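Long-range contacts in alpha-L-arabinofuranosidase B (Aspergillus kawachii, PDB 6SXT), which hydrolyses terminal non-reducing alpha-L-arabinofuranosyl residues from arabinoxylan, arabinan and arabinogalactan with retention of anomeric configuration: residues Pro14-His19 / Ser79-His84; Gly121-Pro126 / Ser439-Tyr444; Ala167-Thr172 / Glu271-Leu276; Pro394-Arg399 / Leu407-Gly412; Tyr453-Gly458 / Thr467-Asp472. All coordinates share one frame; numbering follows the deposited sequence.

Contact 1 (Pro14-His19 / Ser79-His84); sequences PCVAAH and SGNGNH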
# COMPACT_ATOMS: atom_id res chain seq x y z
N PRO A 14 -19.38 -0.15 19.68
CA PRO A 14 -19.62 0.39 18.33
C PRO A 14 -18.35 0.99 17.72
O PRO A 14 -17.42 1.44 18.39
CB PRO A 14 -20.62 1.52 18.57
CG PRO A 14 -20.28 1.97 19.98
CD PRO A 14 -20.01 0.68 20.72
N CYS A 15 -18.31 0.99 16.38
CA CYS A 15 -17.25 1.68 15.64
C CYS A 15 -17.28 3.17 15.99
O CYS A 15 -18.38 3.81 16.01
CB CYS A 15 -17.44 1.54 14.14
SG CYS A 15 -17.29 -0.19 13.63
N VAL A 16 -16.11 3.73 16.19
CA VAL A 16 -15.91 5.18 16.27
C VAL A 16 -15.08 5.71 15.11
O VAL A 16 -14.91 6.92 14.99
CB VAL A 16 -15.30 5.57 17.62
CG1 VAL A 16 -16.32 5.25 18.72
CG2 VAL A 16 -13.95 4.90 17.86
N ALA A 17 -14.53 4.82 14.28
CA ALA A 17 -13.86 5.21 13.03
C ALA A 17 -13.99 4.01 12.13
O ALA A 17 -13.74 2.87 12.59
CB ALA A 17 -12.43 5.58 13.29
N ALA A 18 -14.34 4.22 10.87
CA ALA A 18 -14.61 3.09 9.96
C ALA A 18 -14.10 3.51 8.58
O ALA A 18 -14.64 4.47 7.98
CB ALA A 18 -16.09 2.79 9.94
N HIS A 19 -13.08 2.85 8.11
CA HIS A 19 -12.32 3.31 6.92
C HIS A 19 -12.23 2.20 5.88
O HIS A 19 -11.75 1.10 6.19
CB HIS A 19 -10.92 3.64 7.35
CG HIS A 19 -10.81 4.74 8.33
ND1 HIS A 19 -10.23 4.55 9.58
CD2 HIS A 19 -11.21 6.02 8.26
CE1 HIS A 19 -10.26 5.70 10.24
NE2 HIS A 19 -10.84 6.64 9.47
N SER A 79 -18.40 6.36 10.09
CA SER A 79 -19.14 6.24 11.38
C SER A 79 -19.88 7.54 11.68
O SER A 79 -20.75 7.49 12.58
CB SER A 79 -18.21 5.88 12.51
OG SER A 79 -17.45 7.01 12.89
N GLY A 80 -19.51 8.63 11.03
CA GLY A 80 -20.13 9.92 11.36
C GLY A 80 -19.37 10.68 12.42
O GLY A 80 -19.78 11.80 12.71
N ASN A 81 -18.27 10.16 12.95
CA ASN A 81 -17.47 10.87 13.95
C ASN A 81 -16.53 11.91 13.32
O ASN A 81 -15.87 12.60 14.07
CB ASN A 81 -16.70 9.91 14.86
CG ASN A 81 -17.60 9.15 15.83
OD1 ASN A 81 -17.90 7.96 15.67
ND2 ASN A 81 -18.24 9.90 16.69
N GLY A 82 -16.38 11.95 12.00
CA GLY A 82 -15.50 12.92 11.34
C GLY A 82 -14.05 12.51 11.31
O GLY A 82 -13.21 13.32 10.99
N ASN A 83 -13.73 11.24 11.61
CA ASN A 83 -12.34 10.78 11.79
C ASN A 83 -11.70 10.42 10.44
O ASN A 83 -11.08 9.34 10.32
CB ASN A 83 -12.26 9.63 12.80
CG ASN A 83 -12.73 10.10 14.15
OD1 ASN A 83 -12.46 11.28 14.49
ND2 ASN A 83 -13.34 9.22 14.95
N HIS A 84 -11.83 11.28 9.45
CA HIS A 84 -11.30 11.01 8.10
C HIS A 84 -9.77 11.01 8.13
O HIS A 84 -9.14 11.78 8.88
CB HIS A 84 -11.79 12.10 7.15
CG HIS A 84 -13.22 12.42 7.28
ND1 HIS A 84 -14.22 11.48 7.23
CD2 HIS A 84 -13.82 13.64 7.41
CE1 HIS A 84 -15.38 12.09 7.34
NE2 HIS A 84 -15.17 13.43 7.48
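At a classic beta bulge, where Val16 and Ala17 both face Met295, Asn83 of the loop 79-84 holds the carbonyl of Val16. Asn83 ND2 donates to Val16 O over 2.8 Å; the N-H...O angle of 135° makes this a bent bond, although the acceptor lies near the amide plane. The second grip runs the other way and is much straighter. His19 NE2 gives its proton to Asn83 O at 2.8 Å and 173°, with the oxygen at the ring edge and practically in the ring plane. His19 CG is anti to its own carbonyl carbon (chi1 -62°), which carries the ring out to this oxygen, and its ND1 bonds to Tyr164 OH, so both ring nitrogens are held. Asn83 is the centre of an inverse gamma turn, and its ND2 has a second acceptor in Thr136 O. Between the two bonds the methyl of Ala17 lies against the methylene of Asn83, CB to CB 4.1 Å. Ser79 OG sits 3.3 Å from Val16 O and closes an ST turn by accepting from Asn81 N, while its strongest partner is Asp77. In the concanavalin-like catalytic domain, strand 15-20 pairs with strand 288-296, Cys15 is tied by a disulfide to Cys5 in helix 4-10, and Ile274 of strand 273-276 packs on Ala17, His19 and Asn83.

Contact 2 (Gly121-Pro126 / Ser439-Tyr444); sequences GVFMSP and SYPTRY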
# COMPACT_ATOMS: atom_id res chain seq x y z
N GLY A 121 -7.84 -1.07 -3.15
CA GLY A 121 -7.28 -0.84 -1.83
C GLY A 121 -6.24 0.25 -1.82
O GLY A 121 -5.99 0.89 -2.83
N VAL A 122 -5.61 0.41 -0.67
CA VAL A 122 -4.63 1.49 -0.44
C VAL A 122 -3.24 0.85 -0.36
O VAL A 122 -2.89 0.31 0.67
CB VAL A 122 -4.96 2.29 0.82
CG1 VAL A 122 -4.02 3.47 0.98
CG2 VAL A 122 -6.41 2.74 0.80
N PHE A 123 -2.51 0.91 -1.46
CA PHE A 123 -1.17 0.31 -1.55
C PHE A 123 -0.16 1.38 -1.11
O PHE A 123 -0.04 2.42 -1.78
CB PHE A 123 -0.89 -0.12 -2.98
CG PHE A 123 0.34 -0.96 -3.17
CD1 PHE A 123 1.60 -0.36 -3.28
CD2 PHE A 123 0.23 -2.33 -3.31
CE1 PHE A 123 2.73 -1.15 -3.49
CE2 PHE A 123 1.35 -3.11 -3.55
CZ PHE A 123 2.60 -2.51 -3.68
N MET A 124 0.52 1.11 -0.03
CA MET A 124 1.37 2.14 0.60
C MET A 124 2.84 1.71 0.48
O MET A 124 3.22 0.67 1.01
CB MET A 124 0.99 2.33 2.05
CG MET A 124 -0.51 2.71 2.17
SD MET A 124 -1.11 3.00 3.83
CE MET A 124 -0.35 4.58 4.12
N SER A 125 3.60 2.50 -0.28
CA SER A 125 5.05 2.38 -0.45
C SER A 125 5.74 3.09 0.71
O SER A 125 5.17 3.99 1.37
CB SER A 125 5.41 2.90 -1.82
OG SER A 125 4.85 4.20 -2.04
N PRO A 126 7.03 2.79 0.96
CA PRO A 126 7.75 3.49 2.02
C PRO A 126 7.68 5.01 1.79
O PRO A 126 7.97 5.52 0.67
CB PRO A 126 9.20 2.96 1.84
CG PRO A 126 8.96 1.58 1.32
CD PRO A 126 7.86 1.77 0.29
N SER A 439 6.21 -1.64 -6.79
CA SER A 439 6.47 -1.34 -5.38
C SER A 439 6.12 0.13 -5.06
O SER A 439 5.79 0.43 -3.90
CB SER A 439 7.88 -1.68 -5.01
OG SER A 439 8.79 -0.91 -5.78
N TYR A 440 6.17 1.02 -6.04
CA TYR A 440 5.83 2.45 -5.90
C TYR A 440 4.87 2.81 -7.00
O TYR A 440 5.25 3.41 -8.03
CB TYR A 440 7.07 3.36 -5.95
CG TYR A 440 7.94 3.37 -4.74
CD1 TYR A 440 8.79 2.29 -4.46
CD2 TYR A 440 7.93 4.46 -3.86
CE1 TYR A 440 9.64 2.33 -3.37
CE2 TYR A 440 8.75 4.48 -2.76
CZ TYR A 440 9.63 3.45 -2.55
OH TYR A 440 10.48 3.50 -1.47
N PRO A 441 3.57 2.44 -6.88
CA PRO A 441 2.65 2.62 -7.99
C PRO A 441 2.22 4.04 -8.34
O PRO A 441 1.54 4.22 -9.33
CB PRO A 441 1.44 1.75 -7.60
CG PRO A 441 1.53 1.71 -6.08
CD PRO A 441 3.02 1.65 -5.76
N THR A 442 2.73 5.00 -7.59
CA THR A 442 2.63 6.40 -8.02
C THR A 442 3.68 6.72 -9.11
O THR A 442 3.63 7.83 -9.65
CB THR A 442 2.87 7.38 -6.87
OG1 THR A 442 4.13 7.11 -6.24
CG2 THR A 442 1.77 7.24 -5.83
N ARG A 443 4.58 5.78 -9.36
CA ARG A 443 5.71 6.04 -10.29
C ARG A 443 5.72 5.10 -11.47
O ARG A 443 5.31 3.95 -11.37
CB ARG A 443 7.00 5.95 -9.49
CG ARG A 443 7.14 7.07 -8.46
CD ARG A 443 8.37 6.93 -7.57
NE ARG A 443 8.44 8.08 -6.69
CZ ARG A 443 8.91 9.29 -7.02
NH1 ARG A 443 9.45 9.50 -8.20
NH2 ARG A 443 8.79 10.30 -6.18
N TYR A 444 6.23 5.64 -12.57
CA TYR A 444 6.23 5.02 -13.89
C TYR A 444 7.58 5.18 -14.55
O TYR A 444 8.25 6.17 -14.29
CB TYR A 444 5.22 5.71 -14.80
CG TYR A 444 3.76 5.49 -14.44
CD1 TYR A 444 3.16 6.22 -13.46
CD2 TYR A 444 3.02 4.54 -15.12
CE1 TYR A 444 1.86 5.94 -13.07
CE2 TYR A 444 1.70 4.30 -14.79
CZ TYR A 444 1.12 5.03 -13.78
OH TYR A 444 -0.21 4.79 -13.45
O HOH W 1 4.03 4.82 -4.65
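Tyr440 lays its ring across Ser125 and Pro126, and the ring's neighbours change from Ser125 near its root to Pro126 at its tip. From CB, the chain sets CG anti to the carbonyl carbon (chi1 -74°), which points the ring at the loop following strand 117-124. CG comes first, close to Ser125 CB. That methylene stands over one face of the ring, 3.9 Å from its centroid and 21° off the normal, a CH-pi contact. CD2 is 3.6 Å from both Ser125 CB and Ser125 OG, and CE2 reaches the carbonyl of Pro126, 3.7 Å from Pro126 O. Tyr440 and Pro126 cross at about a right angle, so that CZ lies 3.7 Å from Pro126 CD and OH, at the tip, is 3.6 Å from Pro126 CB. The tyrosine opens a type I beta turn, Tyr440 to Arg443, in the arabinose-binding beta-trefoil, whereas Ser125 and Pro126 belong to the catalytic domain; the contact is therefore part of the interdomain seam. The Tyr440 ring also meets Phe403 edge-to-face, and Ser439 OG bonds to His400 NE2, both partners being substrate-binding residues of the trefoil. Deeper in, Phe123 crosses Pro441 at roughly a right angle, CD1 to Pro441 CG 3.5 Å, with Ser439 O at the ring edge. A single water, 2.8 Å from Ser125 OG and equally near Thr442 OG1, links the two hydroxyls.

Contact 3 (Ala167-Thr172 / Glu271-Leu276); sequences AETSST and EGAIIL. With EDO (1,2-ethanediol), chain N.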
# COMPACT_ATOMS: atom_id res chain seq x y z
N ALA A 167 -2.87 6.42 18.19
CA ALA A 167 -1.54 7.00 18.30
C ALA A 167 -1.56 8.39 18.94
O ALA A 167 -2.58 8.83 19.41
CB ALA A 167 -0.86 6.99 16.98
N GLU A 168 -0.39 9.02 18.89
CA GLU A 168 -0.15 10.30 19.58
C GLU A 168 -0.68 11.46 18.75
O GLU A 168 -0.50 11.49 17.52
CB GLU A 168 1.34 10.49 19.76
CG GLU A 168 1.95 9.49 20.70
CD GLU A 168 2.65 8.34 20.01
OE1 GLU A 168 2.27 8.04 18.86
OE2 GLU A 168 3.61 7.79 20.63
N THR A 169 -1.30 12.45 19.39
CA THR A 169 -1.85 13.60 18.65
C THR A 169 -0.76 14.55 18.17
O THR A 169 -1.05 15.34 17.30
CB THR A 169 -2.87 14.36 19.49
OG1 THR A 169 -2.25 14.73 20.72
CG2 THR A 169 -4.09 13.54 19.78
N SER A 170 0.44 14.48 18.73
CA SER A 170 1.56 15.36 18.33
C SER A 170 2.37 14.83 17.15
O SER A 170 3.33 15.50 16.73
CB SER A 170 2.46 15.59 19.52
OG SER A 170 3.01 14.36 19.97
N SER A 171 2.16 13.57 16.72
CA SER A 171 3.00 12.91 15.72
C SER A 171 4.41 12.69 16.26
O SER A 171 5.35 12.53 15.47
CB SER A 171 3.01 13.62 14.40
OG SER A 171 1.69 13.97 13.98
N THR A 172 4.57 12.66 17.59
CA THR A 172 5.89 12.39 18.20
C THR A 172 5.78 11.29 19.24
O THR A 172 4.67 10.93 19.68
CB THR A 172 6.47 13.67 18.88
OG1 THR A 172 5.73 13.95 20.06
CG2 THR A 172 6.46 14.85 17.93
N GLU A 271 -3.82 8.34 23.25
CA GLU A 271 -4.11 9.76 22.97
C GLU A 271 -5.28 9.92 21.99
O GLU A 271 -5.76 11.05 21.86
CB GLU A 271 -2.83 10.41 22.48
CG GLU A 271 -1.69 10.30 23.50
CD GLU A 271 -0.51 11.21 23.23
OE1 GLU A 271 -0.56 11.99 22.27
OE2 GLU A 271 0.52 11.04 23.94
N GLY A 272 -5.69 8.85 21.28
CA GLY A 272 -6.89 8.91 20.44
C GLY A 272 -6.66 9.35 18.99
O GLY A 272 -7.62 9.35 18.25
N ALA A 273 -5.45 9.63 18.55
CA ALA A 273 -5.19 9.94 17.14
C ALA A 273 -5.30 8.62 16.35
O ALA A 273 -5.14 7.56 16.97
CB ALA A 273 -3.83 10.56 16.95
N ILE A 274 -5.45 8.73 15.04
CA ILE A 274 -5.47 7.54 14.18
C ILE A 274 -4.36 7.65 13.16
O ILE A 274 -4.25 8.70 12.48
CB ILE A 274 -6.84 7.41 13.50
CG1 ILE A 274 -7.97 7.55 14.50
CG2 ILE A 274 -6.90 6.10 12.72
CD1 ILE A 274 -9.35 7.52 13.85
N ILE A 275 -3.62 6.55 12.98
CA ILE A 275 -2.55 6.49 11.96
C ILE A 275 -2.82 5.34 11.01
O ILE A 275 -3.47 4.34 11.43
CB ILE A 275 -1.15 6.33 12.57
CG1 ILE A 275 -1.09 5.14 13.52
CG2 ILE A 275 -0.69 7.64 13.20
CD1 ILE A 275 0.26 4.86 14.16
N LEU A 276 -2.35 5.45 9.80
CA LEU A 276 -2.38 4.35 8.83
C LEU A 276 -1.08 4.36 8.03
O LEU A 276 -0.81 5.37 7.34
CB LEU A 276 -3.59 4.48 7.91
CG LEU A 276 -3.58 3.46 6.76
CD1 LEU A 276 -3.60 2.04 7.25
CD2 LEU A 276 -4.75 3.71 5.85
C1 EDO N . -3.85 13.79 24.94
O1 EDO N . -2.98 14.21 23.93
C2 EDO N . -5.12 13.22 24.41
O2 EDO N . -6.01 12.80 25.46
O HOH W 2 1.11 13.89 21.79
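Ala167 and Ala273 form the single bridge of an antiparallel sheet edge in the catalytic domain, a hydrogen-bonded pair joining strand 166-167 to strand 273-276. Ala167 N donates to Ala273 O at 2.8 Å, approaching from above the carbonyl plane, and Ala273 N returns a bond of 3.1 Å to Ala167 O. This is the tight part. The methyl of Ala167 is met by the Ile275 side chain, with Ile275 CD1 3.7 Å from Ala167 CB and CG2 and CG1 almost as near; CG1 of Ile275 stands between its backbone N and carbonyl carbon (chi1 53°), which brings these carbons together over the alanine. The methyl of Ala273 presses on the backbone oxygens of Ala167 and Glu168. The chain then leaves the sheet in a type I turn, Glu168 to Ser171. Glu168 CB rests against Glu271 OE1, 3.5 Å away, while the side chain comes within about 3 Å of that of the nucleophile Glu205 and about 4 Å of the bound inhibitor, nearest atoms in each case; its carboxylate plane is turned 88° from that of Glu271.

On the outer side Thr169 and Ser170 are exposed, and polar links predominate. Glu271, extended beyond CG, reaches across to accept from Thr169 N at OE1, 3.0 Å, on the anti side and 24° out of the carboxylate plane. Its other oxygen is taken by His178 and Thr174, so both ends of the carboxylate are gripped. A water completes the outer edge, donating to Glu271 OE1 at 2.6 Å and lying close to Ser170 OG.

Contact 4 (Pro394-Arg399 / Leu407-Gly412); sequences PGSYIR and LNANDG. With SO4 (sulfate ion), chain F; EDO (1,2-ethanediol), chain B.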
# COMPACT_ATOMS: atom_id res chain seq x y z
N PRO A 394 22.67 -10.64 -19.67
CA PRO A 394 21.70 -11.56 -19.10
C PRO A 394 21.91 -11.64 -17.59
O PRO A 394 23.03 -11.46 -17.08
CB PRO A 394 21.95 -12.92 -19.71
CG PRO A 394 22.92 -12.66 -20.86
CD PRO A 394 23.50 -11.28 -20.70
N GLY A 395 20.79 -11.80 -16.86
CA GLY A 395 20.85 -11.80 -15.39
C GLY A 395 20.74 -10.44 -14.78
O GLY A 395 20.63 -10.36 -13.53
N SER A 396 20.76 -9.39 -15.59
CA SER A 396 20.61 -7.99 -15.15
C SER A 396 19.25 -7.48 -15.63
O SER A 396 18.83 -7.82 -16.73
CB SER A 396 21.72 -7.11 -15.55
OG SER A 396 22.88 -7.51 -14.82
N TYR A 397 18.59 -6.70 -14.75
CA TYR A 397 17.23 -6.20 -14.99
C TYR A 397 17.17 -4.72 -14.70
O TYR A 397 17.88 -4.19 -13.89
CB TYR A 397 16.24 -6.92 -14.07
CG TYR A 397 16.16 -8.41 -14.25
CD1 TYR A 397 17.11 -9.22 -13.65
CD2 TYR A 397 15.17 -9.00 -15.02
CE1 TYR A 397 17.07 -10.59 -13.80
CE2 TYR A 397 15.11 -10.38 -15.17
CZ TYR A 397 16.06 -11.16 -14.55
OH TYR A 397 15.98 -12.51 -14.70
N ILE A 398 16.22 -4.05 -15.34
CA ILE A 398 15.86 -2.66 -15.03
C ILE A 398 15.25 -2.64 -13.62
O ILE A 398 14.30 -3.40 -13.37
CB ILE A 398 14.89 -2.07 -16.07
CG1 ILE A 398 15.49 -2.16 -17.49
CG2 ILE A 398 14.58 -0.65 -15.65
CD1 ILE A 398 14.66 -1.51 -18.57
N ARG A 399 15.82 -1.83 -12.75
CA ARG A 399 15.33 -1.67 -11.36
C ARG A 399 15.39 -0.20 -11.03
O ARG A 399 16.24 0.55 -11.52
CB ARG A 399 16.13 -2.55 -10.39
CG ARG A 399 17.61 -2.16 -10.25
CD ARG A 399 17.90 -1.08 -9.24
NE ARG A 399 17.61 -1.49 -7.89
CZ ARG A 399 18.35 -2.30 -7.16
NH1 ARG A 399 19.55 -2.71 -7.59
NH2 ARG A 399 17.92 -2.75 -5.99
N LEU A 407 20.37 -0.57 -14.61
CA LEU A 407 20.49 -1.96 -15.00
C LEU A 407 21.45 -2.65 -14.03
O LEU A 407 22.69 -2.38 -14.10
CB LEU A 407 21.00 -2.08 -16.45
CG LEU A 407 21.19 -3.51 -16.93
CD1 LEU A 407 19.86 -4.28 -16.97
CD2 LEU A 407 21.80 -3.53 -18.32
N ASN A 408 20.92 -3.51 -13.16
CA ASN A 408 21.68 -4.16 -12.09
C ASN A 408 21.42 -5.64 -12.12
O ASN A 408 20.33 -6.13 -12.55
CB ASN A 408 21.38 -3.58 -10.70
CG ASN A 408 21.78 -2.16 -10.44
OD1 ASN A 408 21.17 -1.47 -9.60
ND2 ASN A 408 22.83 -1.62 -11.07
N ALA A 409 22.39 -6.42 -11.64
CA ALA A 409 22.26 -7.86 -11.57
C ALA A 409 21.26 -8.24 -10.45
O ALA A 409 21.38 -7.73 -9.34
CB ALA A 409 23.61 -8.50 -11.31
N ASN A 410 20.41 -9.19 -10.76
CA ASN A 410 19.49 -9.80 -9.76
C ASN A 410 20.35 -10.46 -8.68
O ASN A 410 21.10 -11.36 -9.03
CB ASN A 410 18.60 -10.80 -10.44
CG ASN A 410 17.62 -11.49 -9.51
OD1 ASN A 410 17.45 -11.08 -8.37
ND2 ASN A 410 17.01 -12.54 -10.03
N ASP A 411 20.23 -10.02 -7.44
CA ASP A 411 20.97 -10.56 -6.27
C ASP A 411 20.07 -11.51 -5.46
O ASP A 411 20.51 -11.94 -4.41
CB ASP A 411 21.53 -9.37 -5.52
CG ASP A 411 20.46 -8.56 -4.80
OD1 ASP A 411 19.27 -8.97 -4.90
OD2 ASP A 411 20.80 -7.49 -4.30
N GLY A 412 18.90 -11.90 -5.97
CA GLY A 412 17.95 -12.89 -5.44
C GLY A 412 17.15 -12.34 -4.26
O GLY A 412 16.33 -13.07 -3.74
S SO4 F . 25.55 -4.67 -11.09
O1 SO4 F . 25.88 -5.81 -11.87
O2 SO4 F . 25.36 -3.52 -11.87
O3 SO4 F . 26.63 -4.35 -10.22
O4 SO4 F . 24.35 -4.97 -10.29
C1 EDO B . 20.97 -15.34 -6.97
O1 EDO B . 21.88 -14.52 -6.29
C2 EDO B . 20.80 -14.92 -8.37
O2 EDO B . 19.75 -15.60 -9.02
O HOH W 3 21.68 -12.44 -11.67
O HOH W 4 17.50 -13.76 -12.72
O HOH W 5 19.20 -4.66 -4.16
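Tyr397 and Asn408 face each other as the hydrogen-bonded pair of an antiparallel beta hairpin, strands 396-401 and 404-409, in the arabinose-binding beta-trefoil. Backbone bonds set the register: Tyr397 N to Asn408 O is 2.9 Å, Asn408 N to Tyr397 O is 3.2 Å, and Asn410 N reaches Gly395 O at 3.0 Å with a nearly straight N-H...O angle of 169°. Ser396 CA also comes within 3.2 Å of Asn408 O, a CA-H...O contact.

Side-chain polar bonding centres on Arg399. Its chain bends at both chi2 and chi3, bringing NH1 across the hairpin to donate to Asn408 OD1 at 2.9 Å. The oxygen meets the guanidinium edge while the two planes stand 70° apart. Arg399 NH2 pairs with Asp419, a substrate-binding residue, in a salt bridge. Asn408 probably helps to position this arginine beside the binding residue, and its ND2, with Ala409 N, also binds a sulfate probably from the crystallisation liquor. Asn410 OD1 accepts from Gly412 N, an Asx turn. Waters bridge Gly395 O to Asn410 O and Tyr397 OH to Asn410 ND2.

Carbon contacts are few. Leu407 CD1 packs 3.7 Å from Ser396 CB, and Asn410 CB lies 3.7 Å from Tyr397 CE1. Around the hairpin, strand 386-390 pairs beside strand 396-401, Trp374 of strand 374-378 touches Ile398 and Leu407, and Phe416 of helix 414-419 packs on Arg399 and Asn410.

Contact 5 (Tyr453-Gly458 / Thr467-Asp472); sequences YAASNG and TSFNND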
# COMPACT_ATOMS: atom_id res chain seq x y z
N TYR A 453 13.76 7.27 -15.34
CA TYR A 453 13.45 7.35 -13.91
C TYR A 453 12.13 6.60 -13.65
O TYR A 453 11.42 6.31 -14.59
CB TYR A 453 13.31 8.81 -13.46
CG TYR A 453 14.56 9.64 -13.68
CD1 TYR A 453 15.54 9.65 -12.73
CD2 TYR A 453 14.74 10.35 -14.86
CE1 TYR A 453 16.72 10.36 -12.94
CE2 TYR A 453 15.93 11.04 -15.09
CZ TYR A 453 16.91 11.06 -14.12
OH TYR A 453 18.07 11.78 -14.32
N ALA A 454 11.91 6.31 -12.38
CA ALA A 454 10.56 5.94 -11.89
C ALA A 454 9.97 7.24 -11.33
O ALA A 454 10.31 7.63 -10.22
CB ALA A 454 10.69 4.84 -10.87
N ALA A 455 9.24 7.93 -12.17
CA ALA A 455 8.76 9.31 -11.88
C ALA A 455 7.26 9.28 -11.55
O ALA A 455 6.50 8.51 -12.17
CB ALA A 455 8.96 10.21 -13.07
N SER A 456 6.90 10.20 -10.67
CA SER A 456 5.48 10.51 -10.39
C SER A 456 5.04 11.71 -11.22
O SER A 456 5.86 12.52 -11.66
CB SER A 456 5.26 10.65 -8.92
OG SER A 456 6.03 11.71 -8.36
N ASN A 457 3.72 11.86 -11.36
CA ASN A 457 3.06 12.95 -12.09
C ASN A 457 3.00 14.14 -11.14
O ASN A 457 2.00 14.30 -10.43
CB ASN A 457 1.72 12.48 -12.63
CG ASN A 457 0.99 13.41 -13.58
OD1 ASN A 457 -0.17 13.15 -13.96
ND2 ASN A 457 1.69 14.42 -14.03
N GLY A 458 4.06 14.95 -11.10
CA GLY A 458 4.31 15.89 -10.02
C GLY A 458 4.95 15.22 -8.84
O GLY A 458 4.69 14.04 -8.58
N THR A 467 5.17 18.53 -16.71
CA THR A 467 5.32 18.86 -18.14
C THR A 467 5.65 17.61 -18.93
O THR A 467 6.64 16.96 -18.57
CB THR A 467 6.39 19.93 -18.32
OG1 THR A 467 5.96 21.02 -17.55
CG2 THR A 467 6.55 20.36 -19.76
N SER A 468 4.81 17.28 -19.88
CA SER A 468 5.00 16.17 -20.84
C SER A 468 4.94 14.82 -20.10
O SER A 468 5.38 13.84 -20.66
CB SER A 468 6.36 16.31 -21.57
OG SER A 468 6.40 15.51 -22.72
N PHE A 469 4.30 14.78 -18.93
CA PHE A 469 4.33 13.53 -18.12
C PHE A 469 3.68 12.42 -18.92
O PHE A 469 4.28 11.33 -19.08
CB PHE A 469 3.64 13.71 -16.75
CG PHE A 469 3.71 12.42 -15.98
CD1 PHE A 469 4.82 12.09 -15.23
CD2 PHE A 469 2.65 11.53 -16.05
CE1 PHE A 469 4.85 10.91 -14.51
CE2 PHE A 469 2.71 10.33 -15.34
CZ PHE A 469 3.80 10.03 -14.57
N ASN A 470 2.45 12.59 -19.38
CA ASN A 470 1.71 11.52 -20.04
C ASN A 470 2.53 11.01 -21.24
O ASN A 470 2.59 9.80 -21.46
CB ASN A 470 0.33 11.96 -20.51
CG ASN A 470 -0.68 12.05 -19.38
OD1 ASN A 470 -0.33 11.95 -18.20
ND2 ASN A 470 -1.93 12.19 -19.80
N ASN A 471 3.08 11.90 -22.06
CA ASN A 471 3.87 11.44 -23.24
C ASN A 471 5.15 10.72 -22.78
O ASN A 471 5.47 9.63 -23.35
CB ASN A 471 4.18 12.63 -24.15
CG ASN A 471 2.97 13.08 -24.92
OD1 ASN A 471 2.05 12.31 -25.20
ND2 ASN A 471 3.01 14.33 -25.36
N ASP A 472 5.81 11.24 -21.76
CA ASP A 472 7.15 10.77 -21.30
C ASP A 472 7.04 9.43 -20.56
O ASP A 472 8.09 8.83 -20.33
CB ASP A 472 7.87 11.78 -20.44
CG ASP A 472 8.22 13.11 -21.12
OD1 ASP A 472 7.96 13.24 -22.36
OD2 ASP A 472 8.68 13.98 -20.37
O HOH W 6 -1.74 13.51 -16.51
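Ala455, Ser456 and Asn457 pass along the ring of Phe469, from its edge to one face, where the chain leaving trefoil strand 451-455 meets the short helix 469-472 of the arabinose-binding domain. Ala455 touches first: its carbonyl O lies at the ring edge, near the plane and 3.7 Å from Phe469 CE1, and its methyl is farther from the same carbon. At Ser456 the backbone passes close, Ser456 C being 3.4 Å from Phe469 CE1, while its CB points away from Phe469 and its hydroxyl donates to Gly458 O.

Asn457, the centre of an inverse gamma turn, carries most of the contact. Its CB stands over the middle of the ring, 3.6 Å from the centroid and 10° off the normal, a CH-pi contact. With CG anti to the backbone N (chi1 -171°), the amide extends over the same face toward the root of Phe469, tilted only 7° from the ring plane, so that the two flat groups stack. ND2 reaches Phe469 CB at 3.4 Å. The amide oxygen bonds to Thr69 OG1, much as Asn470 ND2 meets Asn67 O; both partners lie in the catalytic domain.

Phe469 opens a helix that ends in substrate-binding Asp472, whose OD2 pairs with Arg446. Beside the stack, a water donates to Asn457 OD1 at 3.0 Å and to Asn470 OD1 at 2.7 Å.

Contacts 1 and 3 meet inside the catalytic domain: Ala17 CB and Asn83 CB each lie 3.7 Å from Ile274 CD1, next to the bridge of contact 3. That contact comes nearest the active site, with the Glu168 side chain about 4 Å from the bound inhibitor. Contact 2 touches contact 3, Met124 CE to Leu276 O 3.4 Å, and on the trefoil side meets contact 5 through a probable hydrogen bond, Tyr444 N to Ala455 O 2.9 Å. Contact 4, nested in the loop closed by contact 2, is about 45 Å from contact 1 between centres. Contacts 2 and 4 adjoin arabinose-binding residues and contact 5 contains one, Asp472, whereas contact 1 lies away from the catalytic and sugar-binding sites.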